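Local coordinates for 6-phosphogluconate dehydrogenase NAD-binding (Dyadobacter fermentans, PDB 4GBJ), which probably acts as an NAD(P)-dependent oxidoreductase of the 6-phosphogluconate and 3-hydroxyisobutyrate dehydrogenase kind, at residues E22-E26 / A27-L31; A108-H111 / E112-A116. All blocks are in the same frame, centred on the assembly; numbering follows the deposited sequence.

Contact 1 (E22-E26 / A27-L31); sequences EILLE and AGYEL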
loop_
_atom_site.group_PDB
_atom_site.type_symbol
_atom_site.label_atom_id
_atom_site.label_comp_id
_atom_site.label_asym_id
_atom_site.label_seq_id
_atom_site.Cartn_x
_atom_site.Cartn_y
_atom_site.Cartn_z
ATOM N N GLU B 22 0.913 -0.116 -31.841
ATOM C CA GLU B 22 1.302 -1.413 -32.425
ATOM C C GLU B 22 0.188 -2.473 -32.241
ATOM O O GLU B 22 -0.087 -3.244 -33.147
ATOM C CB GLU B 22 2.611 -1.909 -31.801
ATOM C CG GLU B 22 3.808 -1.061 -32.199
ATOM C CD GLU B 22 5.150 -1.488 -31.638
ATOM O OE1 GLU B 22 5.176 -2.108 -30.553
ATOM O OE2 GLU B 22 6.182 -1.157 -32.267
ATOM N N ILE B 23 -0.449 -2.501 -31.081
ATOM C CA ILE B 23 -1.534 -3.453 -30.839
ATOM C C ILE B 23 -2.765 -3.137 -31.708
ATOM O O ILE B 23 -3.433 -4.068 -32.168
ATOM C CB ILE B 23 -1.892 -3.487 -29.338
ATOM C CG1 ILE B 23 -0.826 -4.264 -28.582
ATOM C CG2 ILE B 23 -3.272 -4.077 -29.065
ATOM C CD1 ILE B 23 -0.646 -3.799 -27.178
ATOM N N LEU B 24 -3.084 -1.850 -31.915
ATOM C CA LEU B 24 -4.259 -1.501 -32.709
ATOM C C LEU B 24 -4.001 -1.824 -34.172
ATOM O O LEU B 24 -4.914 -2.283 -34.845
ATOM C CB LEU B 24 -4.652 -0.020 -32.493
ATOM C CG LEU B 24 -5.038 0.347 -31.060
ATOM C CD1 LEU B 24 -5.421 1.845 -30.953
ATOM C CD2 LEU B 24 -6.160 -0.557 -30.516
ATOM N N LEU B 25 -2.756 -1.692 -34.637
ATOM C CA LEU B 25 -2.388 -2.112 -35.983
ATOM C C LEU B 25 -2.494 -3.653 -36.114
ATOM O O LEU B 25 -3.190 -4.129 -37.015
ATOM C CB LEU B 25 -0.981 -1.639 -36.329
ATOM C CG LEU B 25 -0.857 -0.165 -36.571
ATOM C CD1 LEU B 25 0.607 0.271 -36.515
ATOM C CD2 LEU B 25 -1.530 0.246 -37.917
ATOM N N GLU B 26 -1.879 -4.417 -35.181
ATOM C CA GLU B 26 -1.987 -5.882 -35.135
ATOM C C GLU B 26 -3.452 -6.322 -35.128
ATOM O O GLU B 26 -3.782 -7.315 -35.760
ATOM C CB GLU B 26 -1.328 -6.461 -33.857
ATOM C CG GLU B 26 0.193 -6.481 -33.792
ATOM C CD GLU B 26 0.788 -6.811 -32.423
ATOM O OE1 GLU B 26 0.045 -6.817 -31.412
ATOM O OE2 GLU B 26 2.015 -7.052 -32.365
ATOM N N ALA B 27 -4.334 -5.605 -34.383
ATOM C CA ALA B 27 -5.765 -5.948 -34.294
ATOM C C ALA B 27 -6.628 -5.558 -35.562
ATOM O O ALA B 27 -7.855 -5.700 -35.523
ATOM C CB ALA B 27 -6.362 -5.314 -33.057
ATOM N N GLY B 28 -6.002 -5.089 -36.640
ATOM C CA GLY B 28 -6.690 -4.773 -37.890
ATOM C C GLY B 28 -7.190 -3.357 -38.094
ATOM O O GLY B 28 -7.824 -3.086 -39.114
ATOM N N TYR B 29 -6.902 -2.428 -37.162
ATOM C CA TYR B 29 -7.306 -1.032 -37.341
ATOM C C TYR B 29 -6.301 -0.272 -38.191
ATOM O O TYR B 29 -5.093 -0.391 -37.980
ATOM C CB TYR B 29 -7.429 -0.315 -36.004
ATOM C CG TYR B 29 -8.547 -0.811 -35.126
ATOM C CD1 TYR B 29 -9.839 -0.325 -35.273
ATOM C CD2 TYR B 29 -8.303 -1.702 -34.088
ATOM C CE1 TYR B 29 -10.892 -0.823 -34.509
ATOM C CE2 TYR B 29 -9.341 -2.190 -33.297
ATOM C CZ TYR B 29 -10.633 -1.723 -33.487
ATOM O OH TYR B 29 -11.665 -2.092 -32.647
ATOM N N GLU B 30 -6.804 0.588 -39.075
ATOM C CA GLU B 30 -5.968 1.460 -39.902
ATOM C C GLU B 30 -5.630 2.713 -39.070
ATOM O O GLU B 30 -6.556 3.315 -38.509
ATOM C CB GLU B 30 -6.723 1.793 -41.205
ATOM C CG GLU B 30 -6.171 2.938 -42.051
ATOM C CD GLU B 30 -6.963 3.200 -43.325
ATOM O OE1 GLU B 30 -8.213 3.096 -43.295
ATOM O OE2 GLU B 30 -6.330 3.527 -44.355
ATOM N N LEU B 31 -4.319 3.068 -38.929
ATOM C CA LEU B 31 -3.906 4.242 -38.155
ATOM C C LEU B 31 -3.182 5.285 -38.971
ATOM O O LEU B 31 -2.250 4.941 -39.694
ATOM C CB LEU B 31 -2.944 3.906 -36.980
ATOM C CG LEU B 31 -3.370 2.976 -35.849
ATOM C CD1 LEU B 31 -2.402 3.073 -34.723
ATOM C CD2 LEU B 31 -4.704 3.299 -35.339
HETATM O O HOH W 1 -3.962 -2.733 -39.316
#
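L24 and L25 meet G28, Y29 and L31 in a local C-terminal cap: a Schellman motif closes helix 17-26 and turns the chain into strand 31-34 of the Rossmann-type domain. The evidence is a nested pair of backbone bonds, Y29 N to L24 O (3.1 Å) and G28 N to L25 O (3.0 Å). G28 is the C-prime residue, and its phi of 92° would jam a CB against the preceding carbonyl oxygen. One residue earlier, A27 N still makes the helical bond to I23 O, at 2.8 Å, although A27 is the first residue to leave helical angles. L24 O also lies in the plane of the Y29 ring, at its edge, 3.5 Å from CD2. The torsion that sets CG of Y29 opposite its own carbonyl carbon (chi1 -67°) turns that edge toward L24 O, and the Y29 side chain also touches I8 of strand 8-11 and I152 of helix 143-153.

Beyond the turn, L31 brings the chain back against the helix: its CG packs 3.9 Å from L25 CD2, and its CD1 reaches L25 CG at 4.0 Å, the two side chains crossing at a slant. L44 of helix 42-46 also touches L25, while I8 also touches L31, so this apolar pair joins the helix to the sheet. A water bridges the two sides of the turn, donating to both L25 O and Y29 O, and L25 CD2 comes within 3.6 Å of that same Y29 O.

Contact 2 (A108-H111 / E112-A116); sequences AQVH and EWYGA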
loop_
_atom_site.group_PDB
_atom_site.type_symbol
_atom_site.label_atom_id
_atom_site.label_comp_id
_atom_site.label_asym_id
_atom_site.label_seq_id
_atom_site.Cartn_x
_atom_site.Cartn_y
_atom_site.Cartn_z
ATOM N N ALA B 108 -13.208 19.139 -22.868
ATOM C CA ALA B 108 -14.482 18.464 -23.223
ATOM C C ALA B 108 -15.535 19.443 -23.582
ATOM O O ALA B 108 -16.362 19.195 -24.491
ATOM C CB ALA B 108 -14.979 17.593 -22.062
ATOM N N GLN B 109 -15.515 20.570 -22.892
ATOM C CA GLN B 109 -16.473 21.650 -23.170
ATOM C C GLN B 109 -16.242 22.162 -24.625
ATOM O O GLN B 109 -17.180 22.248 -25.401
ATOM C CB GLN B 109 -16.349 22.769 -22.095
ATOM C CG GLN B 109 -17.716 23.239 -21.566
ATOM C CD GLN B 109 -18.546 23.969 -22.622
ATOM O OE1 GLN B 109 -18.260 25.132 -22.975
ATOM N NE2 GLN B 109 -19.625 23.347 -23.119
ATOM N N VAL B 110 -14.982 22.372 -25.019
ATOM C CA VAL B 110 -14.635 22.877 -26.349
ATOM C C VAL B 110 -15.040 21.861 -27.426
ATOM O O VAL B 110 -15.547 22.256 -28.472
ATOM C CB VAL B 110 -13.134 23.268 -26.462
ATOM C CG1 VAL B 110 -12.768 23.706 -27.893
ATOM C CG2 VAL B 110 -12.783 24.365 -25.458
ATOM N N HIS B 111 -14.891 20.561 -27.153
ATOM C CA HIS B 111 -15.294 19.522 -28.104
ATOM C C HIS B 111 -16.793 19.595 -28.377
ATOM O O HIS B 111 -17.195 19.491 -29.517
ATOM C CB HIS B 111 -14.895 18.119 -27.598
ATOM C CG HIS B 111 -13.438 17.789 -27.745
ATOM N ND1 HIS B 111 -12.449 18.553 -27.135
ATOM C CD2 HIS B 111 -12.843 16.752 -28.393
ATOM C CE1 HIS B 111 -11.295 17.975 -27.448
ATOM N NE2 HIS B 111 -11.484 16.863 -28.159
ATOM N N GLU B 112 -17.610 19.760 -27.341
ATOM C CA GLU B 112 -19.078 19.884 -27.495
ATOM C C GLU B 112 -19.523 21.104 -28.296
ATOM O O GLU B 112 -20.641 21.089 -28.806
ATOM C CB GLU B 112 -19.780 19.928 -26.126
ATOM C CG GLU B 112 -19.674 18.624 -25.341
ATOM C CD GLU B 112 -20.146 17.333 -26.006
ATOM O OE1 GLU B 112 -19.700 16.246 -25.561
ATOM O OE2 GLU B 112 -20.971 17.397 -26.952
ATOM N N TRP B 113 -18.685 22.149 -28.424
ATOM C CA TRP B 113 -19.041 23.307 -29.248
ATOM C C TRP B 113 -19.202 22.912 -30.698
ATOM O O TRP B 113 -20.004 23.516 -31.417
ATOM C CB TRP B 113 -17.963 24.396 -29.200
ATOM C CG TRP B 113 -17.626 24.979 -27.865
ATOM C CD1 TRP B 113 -18.325 24.869 -26.697
ATOM C CD2 TRP B 113 -16.572 25.901 -27.615
ATOM N NE1 TRP B 113 -17.645 25.508 -25.685
ATOM C CE2 TRP B 113 -16.594 26.199 -26.231
ATOM C CE3 TRP B 113 -15.567 26.458 -28.416
ATOM C CZ2 TRP B 113 -15.645 27.030 -25.632
ATOM C CZ3 TRP B 113 -14.630 27.291 -27.824
ATOM C CH2 TRP B 113 -14.666 27.562 -26.444
ATOM N N TYR B 114 -18.372 21.937 -31.141
ATOM C CA TYR B 114 -18.370 21.430 -32.524
ATOM C C TYR B 114 -19.096 20.081 -32.684
ATOM O O TYR B 114 -18.980 19.469 -33.738
ATOM C CB TYR B 114 -16.903 21.288 -32.962
ATOM C CG TYR B 114 -16.216 22.631 -32.886
ATOM C CD1 TYR B 114 -16.609 23.678 -33.716
ATOM C CD2 TYR B 114 -15.281 22.903 -31.898
ATOM C CE1 TYR B 114 -16.107 24.960 -33.546
ATOM C CE2 TYR B 114 -14.688 24.154 -31.792
ATOM C CZ TYR B 114 -15.125 25.193 -32.601
ATOM O OH TYR B 114 -14.598 26.455 -32.505
ATOM N N GLY B 115 -19.835 19.630 -31.671
ATOM C CA GLY B 115 -20.556 18.357 -31.750
ATOM C C GLY B 115 -19.662 17.130 -31.595
ATOM O O GLY B 115 -20.094 16.019 -31.902
ATOM N N ALA B 116 -18.419 17.308 -31.120
ATOM C CA ALA B 116 -17.466 16.215 -30.892
ATOM C C ALA B 116 -17.530 15.790 -29.420
ATOM O O ALA B 116 -18.095 16.512 -28.594
ATOM C CB ALA B 116 -16.054 16.660 -31.260
HETATM O O HOH W 2 -16.947 16.426 -24.888
#
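The W113 indole lies with one face over the backbone of V110, whose CA sits 3.8 Å from the centroid of the five-membered ring and only 10° off its normal, a CH-pi contact. At the ring's edge, in its plane, NE1 donates to Q109 OE1 (2.8 Å, N-H...O 171°). This nearly straight bond arrives above the plane of the Q109 side-chain carbonyl, missing the lone-pair directions, with amide and indole planes 60° apart. A bend at chi2 brings the amide to the indole. On the Y114 ring, one face carries W113 CB, offset toward the rim.

Both V110 methyls meet the six-membered ring of W113: CG2 is 3.8 Å from CH2, and CG1 is 4.0 Å from CE3. With an alanine here, W113 would probably lose both methyls' support under its benzo ring and be freer to shift.

The H111 ring extends elsewhere, with ND1 bonded to L107 O and NE2 to H93 ND1. Its backbone carbonyl oxygen takes A116 N (3.0 Å) and Y114 N (3.2 Å) from opposite faces of its plane. With G115 at positive phi as the C-prime residue and a weak bond from G115 N to E112 O, this is a Schellman motif, ending helix 101-113 of a beta-alpha-beta unit before strand 117-124.

Contact 1 comes first along the chain and is complete before contact 2 begins. Their centres lie 27 Å apart and their nearest atoms about 16 Å, so they do not touch, yet both belong to the NAD-binding domain and serve the same mixed beta-sheet. Contact 1 leads from helix 17-26 into strand 31-34, contact 2 from helix 101-113 into strand 117-124. In the strand order, 8-11, 64-67 and 92-95 separate these two strands. Each contact is thus a helix-to-strand return closed by a glycine of positive phi, a repeated solution for joining helices to the sheet of a Rossmann-type domain, and neither lies at the predicted active-site lysine, K174.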